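Local coordinates for PRESAN domain-containing protein (Plasmodium falciparum, PDB 7D2W) that is of unknown function but, as a helical PHIST-family protein carrying a PRESAN domain, probably takes part in protein binding, at residues N70-K75 and E134-F139; P63-L68 and R138-L143. All coordinates share one frame; numbering follows the deposited sequence. Where two conformers were deposited one is given.

Contact 1. Residues N70-K75 and E134-F139; sequences NIWNHK and EQTNRF
Trp72 lays its indole flat against the phenyl ring of Phe139. The centroids of the five-membered indole ring and the phenyl ring lie 4.3 Å apart with planes only 6° from parallel, which defines an offset stack. The slide between the rings carries Phe139 CE2 back over the root of the tryptophan, 3.5 Å from Trp72 CB, while Phe139 CB sits above the six-membered indole ring in a CH-pi contact. The two side chains reach across from facing helices, each with CG anti to its backbone N, and the helix segments run antiparallel at 162°. Their axes stay 12.2 Å apart, a wide spacing that the large rings bridge.

At its edge the indole is held by a polar bond: Trp72 NE1 donates to Thr136 OG1 at 3.0 Å, and the acceptor lies in the ring plane. Stack and bond together fix both the tilt and the rotation of the ring. Thr136 OG1 is also tied to the carbonyl of Glu132 in its own helix.

On the indole face opposite Phe139 runs the aliphatic chain of Lys75, with Lys75 CD 3.7 Å above the plane. A bend at chi2 (-96°) leads this chain along the ring, and Lys75 NZ then reaches Gln135 OE1 at 2.6 Å, nearly in line with the C=O bond. A water accepts from Lys75 NZ and also bonds Thr136 OG1, closing a polar network beside the indole. Gln135 NE2 is engaged in turn by Glu162 and the carbonyl of Cys159.

The contact thus joins helix 65-93 to helix 117-144, while helix 149-181 packs against both through Ile160 on Lys75 and Phe155 on Phe139; helix 49-58 meets the neighbouring Ile71.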
loop_
_atom_site.group_PDB
_atom_site.type_symbol
_atom_site.label_atom_id
_atom_site.label_comp_id
_atom_site.label_asym_id
_atom_site.label_seq_id
_atom_site.Cartn_x
_atom_site.Cartn_y
_atom_site.Cartn_z
ATOM N N ASN A 70 18.334 18.454 -1.694
ATOM C CA ASN A 70 19.024 17.316 -1.100
ATOM C C ASN A 70 18.025 16.327 -0.493
ATOM O O ASN A 70 18.132 15.120 -0.715
ATOM C CB ASN A 70 19.999 17.831 -0.035
ATOM C CG ASN A 70 20.898 16.751 0.523
ATOM O OD1 ASN A 70 20.501 15.990 1.406
ATOM N ND2 ASN A 70 22.132 16.696 0.031
ATOM N N ILE A 71 17.059 16.844 0.260
ATOM C CA ILE A 71 16.012 15.991 0.827
ATOM C C ILE A 71 15.264 15.245 -0.276
ATOM O O ILE A 71 15.004 14.040 -0.163
ATOM C CB ILE A 71 15.055 16.842 1.685
ATOM C CG1 ILE A 71 15.717 17.209 3.015
ATOM C CG2 ILE A 71 13.735 16.127 1.911
ATOM C CD1 ILE A 71 15.155 18.470 3.629
ATOM N N TRP A 72 14.914 15.940 -1.364
ATOM C CA TRP A 72 14.215 15.280 -2.467
ATOM C C TRP A 72 15.053 14.161 -3.100
ATOM O O TRP A 72 14.511 13.127 -3.508
ATOM C CB TRP A 72 13.816 16.321 -3.515
ATOM C CG TRP A 72 12.857 15.828 -4.562
ATOM C CD1 TRP A 72 13.114 15.667 -5.898
ATOM C CD2 TRP A 72 11.487 15.440 -4.369
ATOM N NE1 TRP A 72 11.988 15.206 -6.540
ATOM C CE2 TRP A 72 10.980 15.063 -5.630
ATOM C CE3 TRP A 72 10.639 15.384 -3.254
ATOM C CZ2 TRP A 72 9.668 14.627 -5.810
ATOM C CZ3 TRP A 72 9.328 14.950 -3.437
ATOM C CH2 TRP A 72 8.857 14.591 -4.710
ATOM N N ASN A 73 16.371 14.348 -3.203
ATOM C CA ASN A 73 17.209 13.267 -3.714
ATOM C C ASN A 73 17.167 12.054 -2.789
ATOM O O ASN A 73 17.146 10.913 -3.260
ATOM C CB ASN A 73 18.651 13.751 -3.903
ATOM C CG ASN A 73 18.782 14.733 -5.047
ATOM O OD1 ASN A 73 17.940 14.764 -5.948
ATOM N ND2 ASN A 73 19.840 15.540 -5.024
ATOM N N HIS A 74 17.161 12.272 -1.470
ATOM C CA HIS A 74 16.991 11.150 -0.550
ATOM C C HIS A 74 15.614 10.501 -0.721
ATOM O O HIS A 74 15.480 9.278 -0.607
ATOM C CB HIS A 74 17.183 11.605 0.902
ATOM C CG HIS A 74 18.600 11.955 1.254
ATOM N ND1 HIS A 74 19.618 11.022 1.307
ATOM C CD2 HIS A 74 19.164 13.148 1.569
ATOM C CE1 HIS A 74 20.749 11.629 1.634
ATOM N NE2 HIS A 74 20.503 12.919 1.792
ATOM N N LYS A 75 14.576 11.304 -0.968
ATOM C CA LYS A 75 13.258 10.741 -1.270
ATOM C C LYS A 75 13.320 9.849 -2.507
ATOM O O LYS A 75 12.802 8.725 -2.507
ATOM C CB LYS A 75 12.235 11.867 -1.462
ATOM C CG LYS A 75 10.844 11.373 -1.919
ATOM C CD LYS A 75 10.687 11.465 -3.436
ATOM C CE LYS A 75 9.285 11.036 -3.897
ATOM N NZ LYS A 75 9.261 10.981 -5.391
ATOM N N GLU A 134 6.093 13.215 -12.446
ATOM C CA GLU A 134 4.944 13.990 -11.988
ATOM C C GLU A 134 5.167 14.537 -10.581
ATOM O O GLU A 134 4.872 15.706 -10.309
ATOM C CB GLU A 134 3.686 13.124 -12.035
ATOM C CG GLU A 134 2.469 13.767 -11.381
ATOM C CD GLU A 134 1.554 12.749 -10.718
ATOM O OE1 GLU A 134 1.014 11.874 -11.433
ATOM O OE2 GLU A 134 1.384 12.818 -9.479
ATOM N N GLN A 135 5.698 13.710 -9.673
ATOM C CA GLN A 135 5.966 14.184 -8.319
ATOM C C GLN A 135 7.030 15.276 -8.298
ATOM O O GLN A 135 6.888 16.276 -7.588
ATOM C CB GLN A 135 6.382 13.009 -7.426
ATOM C CG GLN A 135 5.200 12.089 -7.132
ATOM C CD GLN A 135 5.544 11.004 -6.139
ATOM O OE1 GLN A 135 6.715 10.782 -5.817
ATOM N NE2 GLN A 135 4.524 10.325 -5.634
ATOM N N THR A 136 8.121 15.092 -9.045
ATOM C CA THR A 136 9.173 16.105 -9.070
ATOM C C THR A 136 8.635 17.445 -9.562
ATOM O O THR A 136 8.981 18.501 -9.015
ATOM C CB THR A 136 10.331 15.629 -9.946
ATOM O OG1 THR A 136 10.972 14.524 -9.300
ATOM C CG2 THR A 136 11.362 16.756 -10.169
ATOM N N ASN A 137 7.774 17.423 -10.584
ATOM C CA ASN A 137 7.187 18.668 -11.075
ATOM C C ASN A 137 6.326 19.325 -10.008
ATOM O O ASN A 137 6.387 20.546 -9.820
ATOM C CB ASN A 137 6.353 18.408 -12.333
ATOM C CG ASN A 137 7.206 18.058 -13.525
ATOM O OD1 ASN A 137 8.404 18.340 -13.543
ATOM N ND2 ASN A 137 6.598 17.433 -14.531
ATOM N N ARG A 138 5.496 18.534 -9.316
ATOM C CA ARG A 138 4.713 19.076 -8.212
ATOM C C ARG A 138 5.619 19.619 -7.110
ATOM O O ARG A 138 5.281 20.613 -6.461
ATOM C CB ARG A 138 3.763 18.005 -7.663
ATOM C CG ARG A 138 2.561 17.709 -8.593
ATOM C CD ARG A 138 1.874 16.374 -8.277
ATOM N NE ARG A 138 1.513 16.241 -6.867
ATOM C CZ ARG A 138 1.484 15.086 -6.197
ATOM N NH1 ARG A 138 1.778 13.931 -6.802
ATOM N NH2 ARG A 138 1.155 15.086 -4.914
ATOM N N PHE A 139 6.786 18.999 -6.905
ATOM C CA PHE A 139 7.713 19.478 -5.884
ATOM C C PHE A 139 8.276 20.852 -6.242
ATOM O O PHE A 139 8.302 21.762 -5.404
ATOM C CB PHE A 139 8.843 18.458 -5.701
ATOM C CG PHE A 139 9.860 18.847 -4.673
ATOM C CD1 PHE A 139 9.503 18.990 -3.342
ATOM C CD2 PHE A 139 11.182 19.040 -5.033
ATOM C CE1 PHE A 139 10.441 19.334 -2.391
ATOM C CE2 PHE A 139 12.132 19.379 -4.081
ATOM C CZ PHE A 139 11.754 19.523 -2.757
HETATM O O HOH W 1 10.440 12.123 -7.744
#

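Contact 2. Residues P63-L68 and R138-L143; sequences PPRTYL and RFYNLL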
loop_
_atom_site.group_PDB
_atom_site.type_symbol
_atom_site.label_atom_id
_atom_site.label_comp_id
_atom_site.label_asym_id
_atom_site.label_seq_id
_atom_site.Cartn_x
_atom_site.Cartn_y
_atom_site.Cartn_z
ATOM N N PRO A 63 13.945 25.452 5.092
ATOM C CA PRO A 63 15.404 25.533 4.923
ATOM C C PRO A 63 15.753 26.068 3.547
ATOM O O PRO A 63 14.856 26.255 2.711
ATOM C CB PRO A 63 15.847 24.072 5.087
ATOM C CG PRO A 63 14.692 23.295 4.572
ATOM C CD PRO A 63 13.437 24.084 4.899
ATOM N N PRO A 64 17.035 26.329 3.269
ATOM C CA PRO A 64 17.414 26.809 1.933
ATOM C C PRO A 64 17.091 25.778 0.867
ATOM O O PRO A 64 16.982 24.582 1.143
ATOM C CB PRO A 64 18.925 27.028 2.040
ATOM C CG PRO A 64 19.181 27.237 3.489
ATOM C CD PRO A 64 18.167 26.391 4.214
ATOM N N ARG A 65 16.964 26.265 -0.375
ATOM C CA ARG A 65 16.491 25.419 -1.470
ATOM C C ARG A 65 17.443 24.254 -1.736
ATOM O O ARG A 65 16.992 23.127 -1.986
ATOM C CB ARG A 65 16.301 26.263 -2.735
ATOM C CG ARG A 65 16.475 25.476 -4.026
ATOM C CD ARG A 65 16.354 26.363 -5.244
ATOM N NE ARG A 65 14.966 26.730 -5.479
ATOM C CZ ARG A 65 14.237 26.281 -6.491
ATOM N NH1 ARG A 65 14.766 25.453 -7.380
ATOM N NH2 ARG A 65 12.979 26.667 -6.612
ATOM N N THR A 66 18.763 24.504 -1.683
ATOM C CA THR A 66 19.743 23.422 -1.798
ATOM C C THR A 66 19.450 22.307 -0.805
ATOM O O THR A 66 19.540 21.118 -1.135
ATOM C CB THR A 66 21.159 23.952 -1.559
ATOM O OG1 THR A 66 21.545 24.811 -2.634
ATOM C CG2 THR A 66 22.154 22.796 -1.442
ATOM N N TYR A 67 19.106 22.678 0.422
ATOM C CA TYR A 67 18.746 21.688 1.428
ATOM C C TYR A 67 17.514 20.920 0.987
ATOM O O TYR A 67 17.486 19.684 1.009
ATOM C CB TYR A 67 18.511 22.398 2.763
ATOM C CG TYR A 67 18.537 21.539 4.013
ATOM C CD1 TYR A 67 18.250 20.180 3.969
ATOM C CD2 TYR A 67 18.810 22.107 5.244
ATOM C CE1 TYR A 67 18.251 19.417 5.120
ATOM C CE2 TYR A 67 18.814 21.360 6.399
ATOM C CZ TYR A 67 18.529 20.015 6.336
ATOM O OH TYR A 67 18.521 19.263 7.492
ATOM N N LEU A 68 16.482 21.648 0.555
ATOM C CA LEU A 68 15.259 21.002 0.092
ATOM C C LEU A 68 15.524 20.061 -1.079
ATOM O O LEU A 68 14.921 18.980 -1.160
ATOM C CB LEU A 68 14.236 22.072 -0.288
ATOM C CG LEU A 68 13.656 22.759 0.952
ATOM C CD1 LEU A 68 12.681 23.855 0.555
ATOM C CD2 LEU A 68 12.977 21.737 1.869
ATOM N N ARG A 138 5.496 18.534 -9.316
ATOM C CA ARG A 138 4.713 19.076 -8.212
ATOM C C ARG A 138 5.619 19.619 -7.110
ATOM O O ARG A 138 5.281 20.613 -6.461
ATOM C CB ARG A 138 3.763 18.005 -7.663
ATOM C CG ARG A 138 2.561 17.709 -8.593
ATOM C CD ARG A 138 1.874 16.374 -8.277
ATOM N NE ARG A 138 1.513 16.241 -6.867
ATOM C CZ ARG A 138 1.484 15.086 -6.197
ATOM N NH1 ARG A 138 1.778 13.931 -6.802
ATOM N NH2 ARG A 138 1.155 15.086 -4.914
ATOM N N PHE A 139 6.786 18.999 -6.905
ATOM C CA PHE A 139 7.713 19.478 -5.884
ATOM C C PHE A 139 8.276 20.852 -6.242
ATOM O O PHE A 139 8.302 21.762 -5.404
ATOM C CB PHE A 139 8.843 18.458 -5.701
ATOM C CG PHE A 139 9.860 18.847 -4.673
ATOM C CD1 PHE A 139 9.503 18.990 -3.342
ATOM C CD2 PHE A 139 11.182 19.040 -5.033
ATOM C CE1 PHE A 139 10.441 19.334 -2.391
ATOM C CE2 PHE A 139 12.132 19.379 -4.081
ATOM C CZ PHE A 139 11.754 19.523 -2.757
ATOM N N TYR A 140 8.733 21.023 -7.484
ATOM C CA TYR A 140 9.295 22.311 -7.881
ATOM C C TYR A 140 8.244 23.415 -7.842
ATOM O O TYR A 140 8.547 24.559 -7.484
ATOM C CB TYR A 140 9.930 22.195 -9.266
ATOM C CG TYR A 140 11.362 21.730 -9.204
ATOM C CD1 TYR A 140 12.398 22.636 -9.002
ATOM C CD2 TYR A 140 11.681 20.389 -9.340
ATOM C CE1 TYR A 140 13.716 22.211 -8.942
ATOM C CE2 TYR A 140 12.991 19.953 -9.277
ATOM C CZ TYR A 140 14.003 20.863 -9.081
ATOM O OH TYR A 140 15.305 20.424 -9.024
ATOM N N ASN A 141 6.998 23.093 -8.189
ATOM C CA ASN A 141 5.945 24.099 -8.103
ATOM C C ASN A 141 5.704 24.523 -6.658
ATOM O O ASN A 141 5.522 25.711 -6.376
ATOM C CB ASN A 141 4.668 23.573 -8.758
ATOM C CG ASN A 141 4.811 23.428 -10.269
ATOM O OD1 ASN A 141 5.891 23.637 -10.821
ATOM N ND2 ASN A 141 3.723 23.067 -10.941
ATOM N N LEU A 142 5.717 23.569 -5.728
ATOM C CA LEU A 142 5.609 23.902 -4.312
ATOM C C LEU A 142 6.739 24.820 -3.876
ATOM O O LEU A 142 6.515 25.814 -3.180
ATOM C CB LEU A 142 5.629 22.625 -3.483
ATOM C CG LEU A 142 4.711 22.550 -2.275
ATOM C CD1 LEU A 142 3.304 22.960 -2.652
ATOM C CD2 LEU A 142 4.722 21.128 -1.782
ATOM N N LEU A 143 7.969 24.486 -4.265
ATOM C CA LEU A 143 9.107 25.326 -3.912
ATOM C C LEU A 143 8.931 26.739 -4.452
ATOM O O LEU A 143 9.104 27.725 -3.726
ATOM C CB LEU A 143 10.401 24.714 -4.452
ATOM C CG LEU A 143 10.864 23.379 -3.862
ATOM C CD1 LEU A 143 12.322 23.145 -4.191
ATOM C CD2 LEU A 143 10.622 23.308 -2.359
#
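Leu68 and Leu143 supply the closest apolar meeting between the segments: the two leucines lie alongside each other, pointing opposite ways, with Leu68 CD1 3.6 Å from Leu143 CD2. Leu143 leaves its helix toward 63-68, and chi1 of -66° sets its CG anti to the carbonyl carbon, so that CD2 meets Leu68 and CD1 lies over the guanidinium of Arg65. Leu143 CG also lies 4.1 Å above the plane of the Phe139 ring, displaced toward the rim. The far end of that phenyl group approaches the backbone of Leu68: Phe139 CZ is 3.6 Å from Leu68 O, which sits at the ring edge and near its plane. The nearest side-chain approach of this pair is looser, 4.3 Å between Leu68 CB and Phe139 CZ.

These contacts belong to the end of a four-helix bundle, where helix 65-93 starts and helix 117-144 nears its finish. Pro64 occupies the N-cap position, and its carbonyl receives the amide of Leu68 in the first turn. The backbones come nearest at Arg65 and Leu143, whose CA atoms are 7.8 Å apart.

The cationic part of the contact is made by the solvent-exposed Arg65, and no hydrogen bond passes between the segments. The arginine chain is bent at chi3 (-74°). Leu143 CD1 lies 4.3 Å above the centre of the Arg65 guanidinium plane, and Leu143 CB is 3.9 Å from Arg65 NH2. Arg65 NH1 meets the edge of the Tyr140 ring, 3.7 Å from Tyr140 CE1, with the two planes 48° apart. Just past the segment, Asn144 OD1 takes a weak hydrogen bond from Arg65 NH2. Val62, in the preceding loop, touches Leu68, and Phe155 of helix 149-181 packs on Leu142.

In the fold
Both contacts join the same two helices, 65-93 and 117-144, and follow one another along the interface with centres about 8 Å apart. Phe139 belongs to both: its ring face stacks in contact 1 and its CZ end meets Leu68 in contact 2, so one side chain links the two. Their settings differ: the centre of contact 1 lies about 10 Å from the centre of the chain, against about 18 Å for contact 2, nearer the bundle end. Contact 1 carries hydrogen bonds among mostly buried residues, whereas contact 2 has none across its segments and an exposed arginine at its margin. All four segments belong to the Plasmodium RESA N-terminal (PRESAN) region.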